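Local coordinates for FixK2 protein (Bradyrhizobium japonicum, PDB 4I2O) that acts as a DNA-binding transcription regulator of the CRP/FNR superfamily, probably controlling genes linked to nitrogen fixation, at residues K73-S76 with D77-Q81; E146-M149 with L150-G153; L166-D169 with R170-V174. The protein carries 1 engineered substitution. One frame throughout, in Å; residues are numbered along the deposited sequence.

Interaction 1 (K73-S76 with D77-Q81); sequences KLLS and DGRRQ
Leu75 and Arg79 face each other at the tip of a beta hairpin formed by strands 69-74 and 80-86 of the cyclic nucleotide-binding domain. The bond from Leu75 N to Arg79 O, 2.8 Å, closes the loop, and Gly78 N returns to Leu75 O at 2.9 Å to complete a type I turn. Gly78 has a positive phi (105°), which gives the turn its G1 beta bulge; a side chain there would collide with the preceding carbonyl oxygen. Nearer the strands, Lys73 and Gln81 form a hydrogen-bonded antiparallel pair.

The Arg79 side chain can be followed outward. Its CB lies 4.0 Å from Leu75 CD1. CD stays beside the same methyl, 4.1 Å from Leu75 CD1, and the bend at chi3 (-79°) then lays NE, CZ and both NH atoms under it. Leu75 CD1 sits over the centre of one guanidinium face, with Arg79 CZ 3.6 Å from that methyl. At the edge, Arg79 NE gives an almost linear bond (177°) to Asp77 OD2 at 2.9 Å, which offers its syn lone pair, and the two form a salt bridge. The same oxygen also accepts from Arg79 N, 3.2 Å away and above the carboxylate plane, which is an Asx turn. Two donors from one residue therefore grip Asp77 OD2. Arg79 NH2 donates to a water that also bonds Ser76 OG, while Arg79 NH1 reaches Glu159 and the Arg154 carbonyl of the second subunit. The hairpin tip thus takes part in the dimer contact.

On the sheet face bearing Leu74 and Arg80, the pair is non-hydrogen-bonded. The Arg80 guanidinium forms salt bridges with Asp186 and Asp189, while Leu74 CD2 rests on the aliphatic stem, 3.6 Å from Arg80 CB.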
ATOM      1  N   LYS A  73      10.024   2.492   5.560  1.00 20.49           N
ATOM      2  CA  LYS A  73      10.757   1.243   5.518  1.00 22.42           C
ATOM      3  C   LYS A  73      12.081   1.561   4.878  1.00 20.75           C
ATOM      4  O   LYS A  73      12.131   2.410   3.997  1.00 22.18           O
ATOM      5  CB  LYS A  73      10.024   0.216   4.619  1.00 20.83           C
ATOM      6  CG  LYS A  73       8.664  -0.240   5.208  1.00 37.61           C
ATOM      7  CD  LYS A  73       7.967  -1.312   4.362  1.00 38.58           C
ATOM      8  CE  LYS A  73       8.432  -2.695   4.753  1.00 43.14           C
ATOM      9  NZ  LYS A  73       7.939  -3.136   6.099  1.00 39.13           N
ATOM     10  N   LEU A  74      13.141   0.870   5.289  1.00 23.03           N
ATOM     11  CA  LEU A  74      14.470   1.091   4.656  1.00 26.59           C
ATOM     12  C   LEU A  74      14.982  -0.083   3.912  1.00 32.67           C
ATOM     13  O   LEU A  74      14.636  -1.232   4.214  1.00 31.85           O
ATOM     14  CB  LEU A  74      15.506   1.394   5.778  1.00 26.38           C
ATOM     15  CG  LEU A  74      15.328   2.648   6.549  1.00 31.61           C
ATOM     16  CD1 LEU A  74      16.346   2.584   7.729  1.00 29.38           C
ATOM     17  CD2 LEU A  74      15.659   3.797   5.622  1.00 32.72           C
ATOM     18  N   LEU A  75      15.822   0.162   2.902  1.00 29.28           N
ATOM     19  CA  LEU A  75      16.596  -0.926   2.371  1.00 26.77           C
ATOM     20  C   LEU A  75      17.995  -0.787   2.955  1.00 25.78           C
ATOM     21  O   LEU A  75      18.364   0.271   3.458  1.00 29.41           O
ATOM     22  CB  LEU A  75      16.600  -0.938   0.827  1.00 28.84           C
ATOM     23  CG  LEU A  75      15.199  -1.030   0.211  1.00 30.22           C
ATOM     24  CD1 LEU A  75      15.316  -0.791  -1.272  1.00 24.60           C
ATOM     25  CD2 LEU A  75      14.605  -2.438   0.460  1.00 34.08           C
ATOM     26  N   SER A  76      18.779  -1.847   2.890  1.00 29.85           N
ATOM     27  CA  SER A  76      20.117  -1.848   3.511  1.00 34.61           C
ATOM     28  C   SER A  76      21.120  -0.799   2.992  1.00 37.58           C
ATOM     29  O   SER A  76      22.063  -0.414   3.716  1.00 32.66           O
ATOM     30  CB  SER A  76      20.743  -3.212   3.335  1.00 34.66           C
ATOM     31  OG  SER A  76      20.805  -3.543   1.956  1.00 37.34           O
ATOM     32  N   ASP A  77      20.958  -0.350   1.749  1.00 37.79           N
ATOM     33  CA  ASP A  77      21.924   0.612   1.248  1.00 33.55           C
ATOM     34  C   ASP A  77      21.459   1.990   1.601  1.00 31.17           C
ATOM     35  O   ASP A  77      22.058   2.968   1.158  1.00 29.92           O
ATOM     36  CB  ASP A  77      22.170   0.459  -0.265  1.00 30.51           C
ATOM     37  CG  ASP A  77      20.909   0.711  -1.089  1.00 31.04           C
ATOM     38  OD1 ASP A  77      21.009   0.626  -2.327  1.00 33.96           O
ATOM     39  OD2 ASP A  77      19.827   0.982  -0.514  1.00 22.75           O
ATOM     40  N   GLY A  78      20.362   2.099   2.360  1.00 26.98           N
ATOM     41  CA  GLY A  78      19.945   3.410   2.813  1.00 29.32           C
ATOM     42  C   GLY A  78      18.753   3.971   2.078  1.00 25.40           C
ATOM     43  O   GLY A  78      18.197   4.998   2.475  1.00 24.47           O
ATOM     44  N   ARG A  79      18.327   3.326   0.984  1.00 18.92           N
ATOM     45  CA  ARG A  79      17.128   3.818   0.323  1.00 17.04           C
ATOM     46  C   ARG A  79      15.923   3.737   1.244  1.00 19.48           C
ATOM     47  O   ARG A  79      15.809   2.794   2.012  1.00 22.40           O
ATOM     48  CB  ARG A  79      16.866   2.930  -0.910  1.00 17.21           C
ATOM     49  CG  ARG A  79      17.790   3.296  -2.128  1.00 17.77           C
ATOM     50  CD  ARG A  79      17.411   2.212  -3.216  1.00 20.53           C
ATOM     51  NE  ARG A  79      18.095   0.954  -2.894  1.00 20.07           N
ATOM     52  CZ  ARG A  79      17.947  -0.163  -3.595  1.00 26.33           C
ATOM     53  NH1 ARG A  79      17.117  -0.173  -4.635  1.00 21.66           N
ATOM     54  NH2 ARG A  79      18.619  -1.272  -3.266  1.00 23.96           N
ATOM     55  N   ARG A  80      15.014   4.710   1.168  1.00 20.46           N
ATOM     56  CA  ARG A  80      13.947   4.812   2.167  1.00 17.06           C
ATOM     57  C   ARG A  80      12.624   5.151   1.478  1.00 19.98           C
ATOM     58  O   ARG A  80      12.616   6.033   0.621  1.00 19.60           O
ATOM     59  CB  ARG A  80      14.271   5.984   3.139  1.00 14.91           C
ATOM     60  CG  ARG A  80      13.123   6.174   4.113  1.00 15.03           C
ATOM     61  CD  ARG A  80      13.553   7.295   5.119  1.00 17.64           C
ATOM     62  NE  ARG A  80      13.524   8.571   4.425  1.00 18.25           N
ATOM     63  CZ  ARG A  80      13.574   9.762   5.040  1.00 24.21           C
ATOM     64  NH1 ARG A  80      13.480   9.823   6.372  1.00 23.68           N
ATOM     65  NH2 ARG A  80      13.612  10.875   4.309  1.00 19.97           N
ATOM     66  N   GLN A  81      11.549   4.409   1.767  1.00 15.82           N
ATOM     67  CA  GLN A  81      10.220   4.723   1.288  1.00 14.75           C
ATOM     68  C   GLN A  81       9.460   5.177   2.519  1.00 18.29           C
ATOM     69  O   GLN A  81       9.308   4.396   3.500  1.00 20.38           O
ATOM     70  CB  GLN A  81       9.530   3.480   0.642  1.00 14.34           C
ATOM     71  CG  GLN A  81       8.079   3.810   0.291  1.00 19.11           C
ATOM     72  CD  GLN A  81       7.959   4.845  -0.789  1.00 21.88           C
ATOM     73  OE1 GLN A  81       8.696   4.793  -1.808  1.00 22.99           O
ATOM     74  NE2 GLN A  81       6.979   5.766  -0.632  1.00 18.77           N
TER
HETATM   75  O   HOH W   1      19.883  -2.335  -0.501  1.00 38.88           O

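Interaction 2 (E146-M149 with L150-G153); sequences EDHM and LLLG
The imidazole of His148 overlaps two leucines one turn further on. His148 CE1 comes to 4.0 Å from Leu151 CD2, the two side chains running side by side in the same direction, whereas Leu152 crosses at a slant and brings its CD1 to 3.9 Å from His148 CD2. Both methyls approach obliquely to the ring. The chi1 of -143° lies away from a staggered value, and it tips the ring forward along the helix, toward these leucines. Its outer nitrogen, His148 NE2, bonds the carbonyl oxygen of Tyr190, and the His148 and Tyr190 rings stack.

Beneath the side chains the backbone bonds run from each residue to the one four behind. Leu152 N reaches His148 O at 2.9 Å, and Gly153 N reaches Met149 O at 2.7 Å. Leu152 CG also presses on His148 O, 3.3 Å away, so that the leucine touches both the backbone and the ring of the same histidine. These residues belong to helix 128-154, the long helix that pairs with its mate in CRP/FNR dimers. Here Leu152 packs on Leu152 of the second subunit and Met149 on Ala145 of that subunit. On another side Leu151 rests on Arg160 and Thr163 of helix 157-172.

Replacing His148 by alanine is likely to open a gap beside the Leu151 and Leu152 methyls, deprive the Tyr190 ring of its stacking partner, and leave the Tyr190 carbonyl with the weak bond from Gln81 NE2. Gly153 follows, at a position where a CB would come tight against the Met149 carbonyl oxygen. With CG anti to the backbone N (chi1 178°), Leu150 packs on Gln81 of the second subunit; its CB still lies 3.4 Å from Asp147 O.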
ATOM      1  N   GLU A 146      -3.169   1.727  -0.924  1.00 16.11           N
ATOM      2  CA  GLU A 146      -3.619   1.380  -2.313  1.00 17.47           C
ATOM      3  C   GLU A 146      -3.491   2.558  -3.280  1.00 20.00           C
ATOM      4  O   GLU A 146      -2.939   2.446  -4.405  1.00 18.45           O
ATOM      5  CB  GLU A 146      -5.073   0.859  -2.302  1.00 24.46           C
ATOM      6  CG  GLU A 146      -5.190  -0.533  -1.620  1.00 26.15           C
ATOM      7  CD  GLU A 146      -6.616  -0.960  -1.298  1.00 29.45           C
ATOM      8  OE1 GLU A 146      -7.546  -0.103  -1.233  1.00 24.33           O
ATOM      9  OE2 GLU A 146      -6.827  -2.192  -1.151  1.00 29.21           O
ATOM     10  N   ASP A 147      -3.974   3.710  -2.859  1.00 17.10           N
ATOM     11  CA  ASP A 147      -3.834   4.907  -3.695  1.00 16.39           C
ATOM     12  C   ASP A 147      -2.374   5.206  -3.885  1.00 18.05           C
ATOM     13  O   ASP A 147      -1.951   5.635  -4.999  1.00 17.81           O
ATOM     14  CB  ASP A 147      -4.501   6.134  -3.003  1.00 22.53           C
ATOM     15  CG  ASP A 147      -6.021   6.088  -3.040  1.00 33.31           C
ATOM     16  OD1 ASP A 147      -6.601   5.294  -3.821  1.00 36.39           O
ATOM     17  OD2 ASP A 147      -6.651   6.887  -2.294  1.00 29.62           O
ATOM     18  N   HIS A 148      -1.583   5.067  -2.797  1.00 17.68           N
ATOM     19  CA  HIS A 148      -0.165   5.399  -2.888  1.00 17.92           C
ATOM     20  C   HIS A 148       0.590   4.405  -3.779  1.00 20.07           C
ATOM     21  O   HIS A 148       1.538   4.800  -4.465  1.00 17.94           O
ATOM     22  CB  HIS A 148       0.493   5.476  -1.533  1.00 16.39           C
ATOM     23  CG  HIS A 148       1.501   6.542  -1.447  1.00 20.93           C
ATOM     24  ND1 HIS A 148       1.250   7.857  -1.828  1.00 20.86           N
ATOM     25  CD2 HIS A 148       2.780   6.509  -1.017  1.00 21.11           C
ATOM     26  CE1 HIS A 148       2.359   8.552  -1.695  1.00 24.22           C
ATOM     27  NE2 HIS A 148       3.301   7.764  -1.181  1.00 20.85           N
ATOM     28  N   MET A 149       0.188   3.135  -3.828  1.00 15.62           N
ATOM     29  CA  MET A 149       0.818   2.268  -4.860  1.00 14.69           C
ATOM     30  C   MET A 149       0.609   2.727  -6.263  1.00 14.04           C
ATOM     31  O   MET A 149       1.522   2.629  -7.116  1.00 16.12           O
ATOM     32  CB  MET A 149       0.288   0.822  -4.710  1.00 13.90           C
ATOM     33  CG  MET A 149       0.781   0.148  -3.416  1.00 16.83           C
ATOM     34  SD  MET A 149       0.235  -1.614  -3.351  1.00 22.30           S
ATOM     35  CE  MET A 149      -1.471  -1.558  -2.902  1.00 30.12           C
ATOM     36  N   LEU A 150      -0.611   3.182  -6.572  1.00 15.94           N
ATOM     37  CA  LEU A 150      -0.889   3.709  -7.903  1.00 17.47           C
ATOM     38  C   LEU A 150       0.037   4.871  -8.187  1.00 16.29           C
ATOM     39  O   LEU A 150       0.560   5.019  -9.282  1.00 15.68           O
ATOM     40  CB  LEU A 150      -2.342   4.148  -8.023  1.00 18.30           C
ATOM     41  CG  LEU A 150      -2.823   4.785  -9.333  1.00 17.04           C
ATOM     42  CD1 LEU A 150      -2.613   3.850 -10.542  1.00 15.92           C
ATOM     43  CD2 LEU A 150      -4.278   5.230  -9.256  1.00 26.34           C
ATOM     44  N   LEU A 151       0.148   5.784  -7.234  1.00 13.42           N
ATOM     45  CA  LEU A 151       1.095   6.899  -7.415  1.00 13.21           C
ATOM     46  C   LEU A 151       2.525   6.452  -7.665  1.00 16.05           C
ATOM     47  O   LEU A 151       3.191   6.954  -8.615  1.00 14.37           O
ATOM     48  CB  LEU A 151       1.026   7.768  -6.094  1.00 11.61           C
ATOM     49  CG  LEU A 151       1.958   9.030  -6.119  1.00 13.74           C
ATOM     50  CD1 LEU A 151       1.334  10.121  -5.283  1.00 17.03           C
ATOM     51  CD2 LEU A 151       3.423   8.766  -5.550  1.00 16.34           C
ATOM     52  N   LEU A 152       3.050   5.542  -6.847  1.00 13.32           N
ATOM     53  CA  LEU A 152       4.447   5.102  -6.945  1.00 15.54           C
ATOM     54  C   LEU A 152       4.691   4.225  -8.177  1.00 15.57           C
ATOM     55  O   LEU A 152       5.789   4.294  -8.768  1.00 15.09           O
ATOM     56  CB  LEU A 152       4.912   4.327  -5.712  1.00 14.45           C
ATOM     57  CG  LEU A 152       4.818   5.134  -4.382  1.00 10.61           C
ATOM     58  CD1 LEU A 152       4.970   4.158  -3.210  1.00 15.82           C
ATOM     59  CD2 LEU A 152       5.999   6.169  -4.345  1.00 11.86           C
ATOM     60  N   GLY A 153       3.694   3.471  -8.577  1.00 16.19           N
ATOM     61  CA  GLY A 153       3.865   2.625  -9.777  1.00 14.65           C
ATOM     62  C   GLY A 153       3.645   3.362 -11.084  1.00 15.38           C
ATOM     63  O   GLY A 153       4.261   3.019 -12.124  1.00 17.27           O
TER

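Interaction 3 (L166-D169 with R170-V174); sequences LEMD and RRLAV
Leu166 and Arg170 begin the contact through their backbones: Arg170 N donates to Leu166 O at 3.1 Å, one turn earlier in helix 157-172. The Leu166 side chain packs on Leu227 and His228 of helix 224-228.

Glu167 follows with its chain fully extended, CG anti to the backbone N (chi1 -179°), which carries the carboxylate alongside Arg171. Glu167 OE2 and Arg171 NH1 form a salt bridge at 3.1 Å, but the hydrogen bond within it is weak, the angle at the hydrogen being 129°. The two flat groups are turned 38° against each other. Arg170 is linked to the same oxygen through a water, which donates to Glu167 OE2 and accepts from Arg170 NH2 at 2.7 Å. With His144 NE2 also bonded to OE2 and the Tyr190 hydroxyl bonded to OE1, the carboxylate is held from several sides, which would be expected to favour its ionised form. The stem of Arg171 stays on the helix, its CG 3.4 Å from Glu167 O.

The Met168 side chain crosses those of Arg171 and Leu172, with CE 3.7 Å from Arg171 NH1 and SD 4.2 Å from Leu172 CD2. Its carbonyl oxygen accepts from Leu172 N at 2.8 Å. Asp169 closes the series: its O accepts from Ala173 N, and its OD2 lies 3.5 Å from the Ala173 methyl. OD1 forms a salt bridge with Arg224 of helix 224-228.

This last part of the helix belongs to the Crp-like helix-turn-helix domain. Met168, Asp169 and Leu172 rest on Met178 of strand 177-179, and Arg171 reaches back to Phe85 O on strand 80-86 and to the Asp90 carboxylate.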
ATOM      1  N   LEU A 166      -1.953  18.657  -2.930  1.00 19.12           N
ATOM      2  CA  LEU A 166      -3.375  18.574  -2.622  1.00 18.78           C
ATOM      3  C   LEU A 166      -3.725  17.798  -1.352  1.00 21.69           C
ATOM      4  O   LEU A 166      -4.628  18.203  -0.610  1.00 20.32           O
ATOM      5  CB  LEU A 166      -4.144  18.028  -3.831  1.00 21.14           C
ATOM      6  CG  LEU A 166      -4.177  18.935  -5.094  1.00 24.05           C
ATOM      7  CD1 LEU A 166      -4.628  18.052  -6.270  1.00 28.99           C
ATOM      8  CD2 LEU A 166      -5.113  20.113  -4.917  1.00 27.25           C
ATOM      9  N   GLU A 167      -3.035  16.675  -1.118  1.00 18.72           N
ATOM     10  CA  GLU A 167      -3.219  15.921   0.124  1.00 17.26           C
ATOM     11  C   GLU A 167      -2.829  16.797   1.327  1.00 20.17           C
ATOM     12  O   GLU A 167      -3.552  16.866   2.364  1.00 17.81           O
ATOM     13  CB  GLU A 167      -2.355  14.653   0.108  1.00 20.32           C
ATOM     14  CG  GLU A 167      -2.562  13.857   1.389  1.00 19.42           C
ATOM     15  CD  GLU A 167      -1.687  12.639   1.519  1.00 21.33           C
ATOM     16  OE1 GLU A 167      -0.662  12.477   0.807  1.00 17.04           O
ATOM     17  OE2 GLU A 167      -2.027  11.806   2.361  1.00 20.70           O
ATOM     18  N   MET A 168      -1.663  17.414   1.249  1.00 17.30           N
ATOM     19  CA  MET A 168      -1.262  18.285   2.388  1.00 19.20           C
ATOM     20  C   MET A 168      -2.166  19.493   2.590  1.00 21.56           C
ATOM     21  O   MET A 168      -2.409  19.903   3.732  1.00 22.68           O
ATOM     22  CB  MET A 168       0.141  18.786   2.134  1.00 19.94           C
ATOM     23  CG  MET A 168       1.254  17.723   2.206  1.00 21.25           C
ATOM     24  SD  MET A 168       1.337  16.841   3.800  1.00 25.11           S
ATOM     25  CE  MET A 168       0.519  15.293   3.430  1.00 30.19           C
ATOM     26  N   ASP A 169      -2.646  20.113   1.511  1.00 20.79           N
ATOM     27  CA  ASP A 169      -3.592  21.203   1.641  1.00 25.77           C
ATOM     28  C   ASP A 169      -4.868  20.743   2.392  1.00 25.56           C
ATOM     29  O   ASP A 169      -5.380  21.407   3.272  1.00 22.56           O
ATOM     30  CB  ASP A 169      -3.945  21.736   0.255  1.00 24.58           C
ATOM     31  CG  ASP A 169      -4.939  22.900   0.309  1.00 29.54           C
ATOM     32  OD1 ASP A 169      -6.112  22.696  -0.039  1.00 29.32           O
ATOM     33  OD2 ASP A 169      -4.528  24.034   0.648  1.00 27.72           O
ATOM     34  N   ARG A 170      -5.397  19.586   2.025  1.00 19.20           N
ATOM     35  CA  ARG A 170      -6.592  19.094   2.703  1.00 18.02           C
ATOM     36  C   ARG A 170      -6.323  18.822   4.178  1.00 21.00           C
ATOM     37  O   ARG A 170      -7.176  19.113   5.057  1.00 24.58           O
ATOM     38  CB  ARG A 170      -7.041  17.798   1.981  1.00 23.05           C
ATOM     39  CG  ARG A 170      -8.261  17.156   2.604  1.00 28.60           C
ATOM     40  CD  ARG A 170      -8.740  15.980   1.734  1.00 39.25           C
ATOM     41  NE  ARG A 170      -7.661  15.078   1.314  1.00 40.77           N
ATOM     42  CZ  ARG A 170      -7.130  14.131   2.098  1.00 43.23           C
ATOM     43  NH1 ARG A 170      -7.537  14.003   3.368  1.00 39.41           N
ATOM     44  NH2 ARG A 170      -6.187  13.320   1.610  1.00 46.44           N
ATOM     45  N   ARG A 171      -5.146  18.284   4.503  1.00 19.98           N
ATOM     46  CA  ARG A 171      -4.878  17.812   5.877  1.00 23.12           C
ATOM     47  C   ARG A 171      -4.305  18.872   6.794  1.00 25.80           C
ATOM     48  O   ARG A 171      -4.461  18.801   8.015  1.00 24.43           O
ATOM     49  CB  ARG A 171      -3.891  16.643   5.831  1.00 19.96           C
ATOM     50  CG  ARG A 171      -4.599  15.387   5.190  1.00 24.92           C
ATOM     51  CD  ARG A 171      -3.636  14.256   4.973  1.00 26.61           C
ATOM     52  NE  ARG A 171      -3.161  13.714   6.249  1.00 21.74           N
ATOM     53  CZ  ARG A 171      -2.072  12.950   6.339  1.00 22.00           C
ATOM     54  NH1 ARG A 171      -1.367  12.643   5.243  1.00 19.43           N
ATOM     55  NH2 ARG A 171      -1.688  12.487   7.521  1.00 21.92           N
ATOM     56  N   LEU A 172      -3.603  19.838   6.216  1.00 18.33           N
ATOM     57  CA  LEU A 172      -2.935  20.799   7.118  1.00 19.59           C
ATOM     58  C   LEU A 172      -3.079  22.266   6.791  1.00 25.16           C
ATOM     59  O   LEU A 172      -2.619  23.108   7.593  1.00 27.32           O
ATOM     60  CB  LEU A 172      -1.495  20.399   7.476  1.00 22.42           C
ATOM     61  CG  LEU A 172      -0.502  20.280   6.349  1.00 24.39           C
ATOM     62  CD1 LEU A 172      -0.253  21.617   5.637  1.00 32.22           C
ATOM     63  CD2 LEU A 172       0.839  19.690   6.827  1.00 25.42           C
ATOM     64  N   ALA A 173      -3.761  22.641   5.709  1.00 23.59           N
ATOM     65  CA  ALA A 173      -3.822  24.109   5.451  1.00 26.22           C
ATOM     66  C   ALA A 173      -4.591  24.831   6.559  1.00 27.13           C
ATOM     67  O   ALA A 173      -5.612  24.339   7.072  1.00 24.57           O
ATOM     68  CB  ALA A 173      -4.460  24.441   4.113  1.00 28.41           C
ATOM     69  N   VAL A 174      -4.120  26.028   6.867  1.00 25.02           N
ATOM     70  CA  VAL A 174      -4.767  26.920   7.833  1.00 22.27           C
ATOM     71  C   VAL A 174      -5.000  28.248   7.124  1.00 23.47           C
ATOM     72  O   VAL A 174      -4.031  28.887   6.651  1.00 26.16           O
ATOM     73  CB  VAL A 174      -3.845  27.198   9.016  1.00 23.87           C
ATOM     74  CG1 VAL A 174      -4.556  28.217   9.997  1.00 25.25           C
ATOM     75  CG2 VAL A 174      -3.551  25.905   9.752  1.00 28.65           C
TER
HETATM   76  O   HOH W   2      -4.864  11.301   2.892  1.00 33.70           O

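How the interactions relate
Along the chain the three contacts follow in series, and none nests within or crosses another. Interaction 1 closes a hairpin turn in the cyclic nucleotide-binding domain, whereas interactions 2 and 3 each span successive turns of a helix. Interactions 1 and 2 meet directly: Gln81 NE2 lies 3.6 Å from Leu152 CD1, joining the hairpin to the long helix 128-154, and both contacts also touch the second subunit. Interaction 3 lies in the helix-turn-helix domain, on helix 157-172, which follows the long helix in the chain. It touches neither of the others and is met by no other protein chain; its nearest atoms are about 6 Å from interaction 2.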